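Exo-arabinanase (Penicillium chrysogenum, PDB 3A72) probably cleaves terminal alpha-1,5-linked arabinose units from arabinan chains as an exo-acting glycoside hydrolase, and is seen here holding arabinobiose. Local coordinates at residues T73-G78 / S113-L118; T262-S267 / T291-K296. One frame throughout, in Å; residues are numbered along the deposited sequence.

Contact 1. Residues T73-G78 / S113-L118; sequences TVNGYG and STDIVL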
ATOM      1  N   THR A  73      -7.746 -15.714  12.555  1.00  7.74           N
ATOM      2  CA  THR A  73      -8.278 -17.031  12.780  1.00  9.37           C
ATOM      3  C   THR A  73      -7.273 -18.137  12.454  1.00  9.04           C
ATOM      4  O   THR A  73      -7.446 -19.266  12.890  1.00 11.80           O
ATOM      5  CB  THR A  73      -9.561 -17.258  11.942  1.00  9.77           C
ATOM      6  OG1 THR A  73      -9.218 -17.113  10.577  1.00 10.10           O
ATOM      7  CG2 THR A  73     -10.639 -16.283  12.357  1.00 11.69           C
ATOM      8  N   VAL A  74      -6.223 -17.814  11.669  1.00  8.17           N
ATOM      9  CA  VAL A  74      -5.286 -18.849  11.253  1.00  8.66           C
ATOM     10  C   VAL A  74      -4.219 -19.083  12.338  1.00  8.58           C
ATOM     11  O   VAL A  74      -3.925 -20.287  12.637  1.00 10.51           O
ATOM     12  CB  VAL A  74      -4.714 -18.534   9.889  1.00  8.81           C
ATOM     13  CG1 VAL A  74      -3.999 -17.212   9.802  1.00  8.79           C
ATOM     14  CG2 VAL A  74      -3.823 -19.713   9.490  1.00 12.05           C
ATOM     15  N   ASN A  75      -3.640 -18.045  12.911  1.00  6.75           N
ATOM     16  CA  ASN A  75      -2.598 -18.190  13.898  1.00  6.80           C
ATOM     17  C   ASN A  75      -2.978 -17.785  15.309  1.00  6.70           C
ATOM     18  O   ASN A  75      -2.357 -18.213  16.273  1.00  8.66           O
ATOM     19  CB  ASN A  75      -1.385 -17.340  13.516  1.00  6.97           C
ATOM     20  CG  ASN A  75      -0.720 -17.772  12.226  1.00  6.74           C
ATOM     21  OD1 ASN A  75      -0.664 -18.957  11.882  1.00  9.46           O
ATOM     22  ND2 ASN A  75      -0.170 -16.795  11.516  1.00  7.07           N
ATOM     23  N   GLY A  76      -3.934 -16.887  15.463  1.00  7.24           N
ATOM     24  CA  GLY A  76      -4.282 -16.354  16.731  1.00  7.65           C
ATOM     25  C   GLY A  76      -3.295 -15.336  17.285  1.00  7.32           C
ATOM     26  O   GLY A  76      -3.393 -14.978  18.454  1.00 10.00           O
ATOM     27  N   TYR A  77      -2.359 -14.891  16.497  1.00  6.18           N
ATOM     28  CA  TYR A  77      -1.312 -13.952  16.902  1.00  6.61           C
ATOM     29  C   TYR A  77      -1.828 -12.528  16.938  1.00  6.12           C
ATOM     30  O   TYR A  77      -1.467 -11.721  17.827  1.00  6.86           O
ATOM     31  CB  TYR A  77      -0.102 -13.993  15.987  1.00  6.48           C
ATOM     32  CG  TYR A  77       0.598 -15.324  15.811  1.00  6.60           C
ATOM     33  CD1 TYR A  77       0.450 -16.374  16.712  1.00  8.81           C
ATOM     34  CD2 TYR A  77       1.397 -15.564  14.702  1.00  7.27           C
ATOM     35  CE1 TYR A  77       1.097 -17.584  16.509  1.00 11.17           C
ATOM     36  CE2 TYR A  77       2.032 -16.748  14.476  1.00  8.47           C
ATOM     37  CZ  TYR A  77       1.880 -17.756  15.366  1.00 10.18           C
ATOM     38  OH  TYR A  77       2.528 -18.961  15.104  1.00 13.37           O
ATOM     39  N   GLY A  78      -2.629 -12.177  15.928  1.00  6.02           N
ATOM     40  CA  GLY A  78      -3.082 -10.803  15.689  1.00  6.17           C
ATOM     41  C   GLY A  78      -2.728 -10.380  14.271  1.00  5.11           C
ATOM     42  O   GLY A  78      -1.589 -10.545  13.829  1.00  5.69           O
ATOM     43  N   SER A 113       7.771 -12.888  14.903  1.00  5.19           N
ATOM     44  CA  SER A 113       7.637 -13.455  13.564  1.00  5.11           C
ATOM     45  C   SER A 113       6.698 -12.601  12.738  1.00  4.70           C
ATOM     46  O   SER A 113       5.946 -11.811  13.277  1.00  5.87           O
ATOM     47  CB  SER A 113       7.146 -14.896  13.639  1.00  5.37           C
ATOM     48  OG  SER A 113       5.891 -14.995  14.295  1.00  6.52           O
ATOM     49  N   THR A 114       6.745 -12.842  11.432  1.00  4.58           N
ATOM     50  CA  THR A 114       5.885 -12.195  10.441  1.00  4.41           C
ATOM     51  C   THR A 114       5.273 -13.241   9.531  1.00  4.05           C
ATOM     52  O   THR A 114       5.917 -14.236   9.208  1.00  4.77           O
ATOM     53  CB  THR A 114       6.696 -11.145   9.639  1.00  4.65           C
ATOM     54  OG1 THR A 114       7.955 -11.726   9.233  1.00  4.73           O
ATOM     55  CG2 THR A 114       6.960  -9.907  10.439  1.00  4.97           C
ATOM     56  N   ASP A 115       4.039 -13.038   9.105  1.00  4.53           N
ATOM     57  CA  ASP A 115       3.348 -14.001   8.273  1.00  4.52           C
ATOM     58  C   ASP A 115       2.293 -13.258   7.471  1.00  4.62           C
ATOM     59  O   ASP A 115       1.235 -12.877   8.010  1.00  5.17           O
ATOM     60  CB  ASP A 115       2.732 -15.089   9.124  1.00  5.11           C
ATOM     61  CG  ASP A 115       2.044 -16.176   8.408  1.00  6.35           C
ATOM     62  OD1 ASP A 115       2.017 -16.259   7.182  1.00  7.71           O
ATOM     63  OD2 ASP A 115       1.480 -17.089   9.127  1.00 10.27           O
ATOM     64  N   ILE A 116       2.575 -13.024   6.202  1.00  4.83           N
ATOM     65  CA  ILE A 116       1.622 -12.366   5.299  1.00  4.47           C
ATOM     66  C   ILE A 116       0.606 -13.407   4.901  1.00  4.67           C
ATOM     67  O   ILE A 116       0.950 -14.399   4.212  1.00  5.53           O
ATOM     68  CB  ILE A 116       2.313 -11.739   4.089  1.00  4.86           C
ATOM     69  CG1 ILE A 116       3.295 -10.669   4.513  1.00  5.52           C
ATOM     70  CG2 ILE A 116       1.266 -11.201   3.133  1.00  5.93           C
ATOM     71  CD1 ILE A 116       4.200 -10.189   3.386  1.00  6.36           C
ATOM     72  N   VAL A 117      -0.622 -13.190   5.340  1.00  4.98           N
ATOM     73  CA  VAL A 117      -1.764 -14.087   5.130  1.00  5.32           C
ATOM     74  C   VAL A 117      -2.790 -13.400   4.230  1.00  5.03           C
ATOM     75  O   VAL A 117      -2.840 -12.173   4.126  1.00  5.79           O
ATOM     76  CB  VAL A 117      -2.363 -14.517   6.457  1.00  5.88           C
ATOM     77  CG1 VAL A 117      -1.379 -15.394   7.238  1.00  7.75           C
ATOM     78  CG2 VAL A 117      -2.889 -13.360   7.291  1.00  6.96           C
ATOM     79  N   LEU A 118      -3.600 -14.223   3.591  1.00  5.38           N
ATOM     80  CA  LEU A 118      -4.623 -13.823   2.648  1.00  5.35           C
ATOM     81  C   LEU A 118      -5.998 -14.297   3.131  1.00  5.63           C
ATOM     82  O   LEU A 118      -6.186 -15.499   3.334  1.00  6.25           O
ATOM     83  CB  LEU A 118      -4.329 -14.378   1.227  1.00  5.58           C
ATOM     84  CG  LEU A 118      -5.231 -13.845   0.135  1.00  5.96           C
ATOM     85  CD1 LEU A 118      -4.981 -12.404  -0.144  1.00  6.80           C
ATOM     86  CD2 LEU A 118      -5.054 -14.705  -1.114  1.00  8.14           C
TER
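Asn-75 and Asp-115 point toward each other: in Asn-75, CG lies opposite the carbonyl carbon (chi1 -64°), while in Asp-115 CG is trans to the backbone N (chi1 -177°), and the carboxylate reaches the amide. The stronger partner of Asn-75 ND2 is Ser-106 OG on strand 100-106; Asp-115 OD2 takes the second N-H, with ND2 to OD2 at 2.9 Å and a nearly straight N-H...O angle of 168°. OD2 is less surely placed, so this bond is to be read with some caution. The amide and carboxylate planes are 37° apart. One amide nitrogen thus serves two neighbouring strands, a task suited to an asparagine with two N-H groups. Next to this polar link, Val-74 CG1 meets Val-117 CG1 at 4.1 Å, the two compact branched side chains lying side by side and running in opposite directions, with His-133 beside both. Within the loop, one face of the Tyr-77 ring covers Asn-75 CB, 3.4 Å above the plane. The Asp-72 carboxylate spans the turn, and Gly-76 readily adopts the positive phi needed there. An irregular interblade loop resting on the third strand of the next four-stranded blade is an arrangement that fits a beta-propeller.

Contact 2. Residues T262-S267 / T291-K296; sequences TQPTSS and TLFINK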
ATOM      1  N   THR A 262      11.901  19.806  -4.373  1.00  5.83           N
ATOM      2  CA  THR A 262      11.550  18.933  -3.241  1.00  5.80           C
ATOM      3  C   THR A 262      12.057  17.540  -3.547  1.00  5.66           C
ATOM      4  O   THR A 262      11.933  17.040  -4.677  1.00  6.10           O
ATOM      5  CB  THR A 262      10.041  18.940  -3.062  1.00  6.01           C
ATOM      6  OG1 THR A 262       9.667  20.272  -2.710  1.00  6.61           O
ATOM      7  CG2 THR A 262       9.552  17.981  -2.000  1.00  7.45           C
ATOM      8  N   GLN A 263      12.592  16.865  -2.526  1.00  5.82           N
ATOM      9  CA  GLN A 263      13.144  15.535  -2.657  1.00  5.94           C
ATOM     10  C   GLN A 263      12.278  14.595  -1.817  1.00  5.65           C
ATOM     11  O   GLN A 263      12.480  14.466  -0.593  1.00  7.53           O
ATOM     12  CB  GLN A 263      14.586  15.501  -2.195  1.00  7.37           C
ATOM     13  CG  GLN A 263      15.442  16.329  -3.162  1.00  9.06           C
ATOM     14  CD  GLN A 263      16.900  16.232  -2.803  1.00 10.35           C
ATOM     15  OE1 GLN A 263      17.547  15.191  -2.943  1.00 13.13           O
ATOM     16  NE2 GLN A 263      17.468  17.284  -2.300  1.00 19.23           N
ATOM     17  N   PRO A 264      11.265  13.992  -2.415  1.00  5.43           N
ATOM     18  CA  PRO A 264      10.303  13.212  -1.586  1.00  5.97           C
ATOM     19  C   PRO A 264      10.964  11.968  -1.022  1.00  5.19           C
ATOM     20  O   PRO A 264      11.741  11.279  -1.702  1.00  5.65           O
ATOM     21  CB  PRO A 264       9.189  12.864  -2.556  1.00  6.81           C
ATOM     22  CG  PRO A 264       9.662  13.148  -3.873  1.00 15.83           C
ATOM     23  CD  PRO A 264      10.911  13.964  -3.837  1.00  6.21           C
ATOM     24  N   THR A 265      10.589  11.624   0.200  1.00  5.01           N
ATOM     25  CA  THR A 265      11.146  10.461   0.868  1.00  5.16           C
ATOM     26  C   THR A 265      10.076   9.660   1.584  1.00  4.51           C
ATOM     27  O   THR A 265       9.089  10.214   2.130  1.00  5.21           O
ATOM     28  CB  THR A 265      12.258  10.834   1.875  1.00  5.77           C
ATOM     29  OG1 THR A 265      11.716  11.686   2.869  1.00  6.55           O
ATOM     30  CG2 THR A 265      13.434  11.495   1.194  1.00  6.75           C
ATOM     31  N   SER A 266      10.308   8.355   1.622  1.00  4.68           N
ATOM     32  CA  SER A 266       9.620   7.323   2.394  1.00  4.74           C
ATOM     33  C   SER A 266       8.259   6.925   1.785  1.00  4.35           C
ATOM     34  O   SER A 266       7.512   7.742   1.219  1.00  4.44           O
ATOM     35  CB  SER A 266       9.423   7.696   3.834  1.00  5.40           C
ATOM     36  OG  SER A 266      10.663   7.854   4.517  1.00  7.76           O
ATOM     37  N   SER A 267       7.947   5.627   1.967  1.00  4.27           N
ATOM     38  CA  SER A 267       6.608   5.091   1.902  1.00  4.24           C
ATOM     39  C   SER A 267       5.729   5.669   0.806  1.00  3.78           C
ATOM     40  O   SER A 267       4.740   6.354   1.089  1.00  4.40           O
ATOM     41  CB  SER A 267       5.921   5.224   3.257  1.00  4.72           C
ATOM     42  OG  SER A 267       5.605   6.556   3.607  1.00  5.04           O
ATOM     43  N   THR A 291       2.187  17.556   0.333  1.00  5.49           N
ATOM     44  CA  THR A 291       1.872  17.815  -1.057  1.00  5.00           C
ATOM     45  C   THR A 291       1.751  16.510  -1.826  1.00  4.60           C
ATOM     46  O   THR A 291       1.981  15.420  -1.302  1.00  5.28           O
ATOM     47  CB  THR A 291       2.970  18.722  -1.632  1.00  4.95           C
ATOM     48  OG1 THR A 291       4.178  18.065  -1.330  1.00  6.07           O
ATOM     49  CG2 THR A 291       2.937  20.110  -1.041  1.00  6.61           C
ATOM     50  N   LEU A 292       1.391  16.633  -3.101  1.00  4.94           N
ATOM     51  CA  LEU A 292       1.373  15.511  -4.034  1.00  5.07           C
ATOM     52  C   LEU A 292       2.289  15.805  -5.193  1.00  4.39           C
ATOM     53  O   LEU A 292       2.635  16.971  -5.470  1.00  5.34           O
ATOM     54  CB  LEU A 292      -0.042  15.210  -4.544  1.00  5.01           C
ATOM     55  CG  LEU A 292      -1.012  14.683  -3.466  1.00  5.33           C
ATOM     56  CD1 LEU A 292      -2.440  14.782  -4.011  1.00  7.69           C
ATOM     57  CD2 LEU A 292      -0.709  13.263  -3.065  1.00  6.85           C
ATOM     58  N   PHE A 293       2.677  14.762  -5.933  1.00  4.59           N
ATOM     59  CA  PHE A 293       3.590  14.850  -7.058  1.00  4.44           C
ATOM     60  C   PHE A 293       2.911  14.239  -8.268  1.00  4.31           C
ATOM     61  O   PHE A 293       2.479  13.092  -8.194  1.00  4.99           O
ATOM     62  CB  PHE A 293       4.923  14.156  -6.719  1.00  4.70           C
ATOM     63  CG  PHE A 293       5.485  14.662  -5.424  1.00  4.63           C
ATOM     64  CD1 PHE A 293       6.190  15.880  -5.404  1.00  5.08           C
ATOM     65  CD2 PHE A 293       5.258  14.006  -4.240  1.00  5.51           C
ATOM     66  CE1 PHE A 293       6.595  16.407  -4.189  1.00  6.12           C
ATOM     67  CE2 PHE A 293       5.678  14.543  -3.050  1.00  6.39           C
ATOM     68  CZ  PHE A 293       6.369  15.726  -3.024  1.00  6.57           C
ATOM     69  N   ILE A 294       2.810  14.994  -9.359  1.00  4.43           N
ATOM     70  CA  ILE A 294       2.100  14.504 -10.513  1.00  4.36           C
ATOM     71  C   ILE A 294       2.980  14.453 -11.742  1.00  4.27           C
ATOM     72  O   ILE A 294       3.967  15.190 -11.893  1.00  4.95           O
ATOM     73  CB  ILE A 294       0.805  15.321 -10.761  1.00  4.97           C
ATOM     74  CG1 ILE A 294       1.074  16.769 -11.262  1.00  5.90           C
ATOM     75  CG2 ILE A 294      -0.051  15.313  -9.512  1.00  5.67           C
ATOM     76  CD1 ILE A 294      -0.179  17.495 -11.702  1.00  9.71           C
ATOM     77  N   ASN A 295       2.561  13.611 -12.704  1.00  4.68           N
ATOM     78  CA  ASN A 295       3.324  13.455 -13.949  1.00  4.92           C
ATOM     79  C   ASN A 295       2.353  13.114 -15.072  1.00  4.77           C
ATOM     80  O   ASN A 295       1.647  12.063 -15.014  1.00  5.15           O
ATOM     81  CB  ASN A 295       4.382  12.380 -13.791  1.00  5.38           C
ATOM     82  CG  ASN A 295       5.350  12.375 -14.928  1.00  4.57           C
ATOM     83  OD1 ASN A 295       4.955  12.106 -16.077  1.00  5.32           O
ATOM     84  ND2 ASN A 295       6.612  12.605 -14.668  1.00  5.87           N
ATOM     85  N   LYS A 296       2.288  13.975 -16.086  1.00  5.02           N
ATOM     86  CA  LYS A 296       1.349  13.865 -17.217  1.00  5.33           C
ATOM     87  C   LYS A 296       2.029  13.252 -18.432  1.00  5.02           C
ATOM     88  O   LYS A 296       1.457  13.303 -19.535  1.00  6.18           O
ATOM     89  CB  LYS A 296       0.789  15.245 -17.538  1.00  5.71           C
ATOM     90  CG  LYS A 296      -0.069  15.785 -16.411  1.00  6.67           C
ATOM     91  CD  LYS A 296      -0.749  17.089 -16.813  1.00  8.12           C
ATOM     92  CE  LYS A 296      -1.688  17.609 -15.743  1.00 10.25           C
ATOM     93  NZ  LYS A 296      -2.510  18.736 -16.359  1.00 13.91           N
TER
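The connection between two blades of the propeller packs here against the blade it leads into: residues 262-267 follow the outer strand 254-255 of one sheet, run toward the first strand 269-273 of the next, and meet Phe-293 on the third strand of that sheet, 292-295. The contact is buried and wholly apolar across the two segments. Pro-264 lies over one face of the phenyl ring, its CG 4.3 Å from the Phe-293 ring centroid and 10° off the ring normal, a CH-pi contact. Pro-264 CB reaches the same ring at 3.9 Å from Phe-293 CE2. Proline suits this place because its compact, restrained ring offers polarised C-H groups to an aromatic face. Thr-262 comes in obliquely near the end of the ring, where CG2 lies 4.0 Å from Phe-293 CE1, the two side chains crossing at about a right angle. With this methyl trans to the backbone N, the threonine's hydroxyl (chi1 -64°) occupies another branch and bonds to Glu-305 OE1, so its two branches divide apolar and polar duties. Glu-305 OE2 in turn takes Thr-291 OG1, and one carboxylate on strand 304-306 thereby ties both segments together beside the aromatic. Val-258 and Gln-289 also lie against Pro-264, while the loop backbone pairs with Leu-237 of the preceding blade and Gly-287 of the turn before Thr-291. A buried aromatic of one blade packed against the incoming interblade loop is in keeping with the six-bladed beta-propeller fold of sialidase-like enzymes.

Overall arrangement
The two contacts occupy equivalent places in two different blades. In each, the loop that enters a four-stranded antiparallel sheet lies against the third strand of that sheet: 114-121 in contact 1, 292-295 in contact 2. They share no strand or sheet. Contact 1 closes before contact 2 opens along the chain, and two further blades, 149-196 and 204-255, come between. Their centres are 33 Å apart, on opposite sides of the centre of the chain, with nearest atoms about 16 Å apart. An amide-carboxylate pair and a valine pair make the first, aromatic packing the second, so equivalent loop-to-blade junctions use different side chains in different blades.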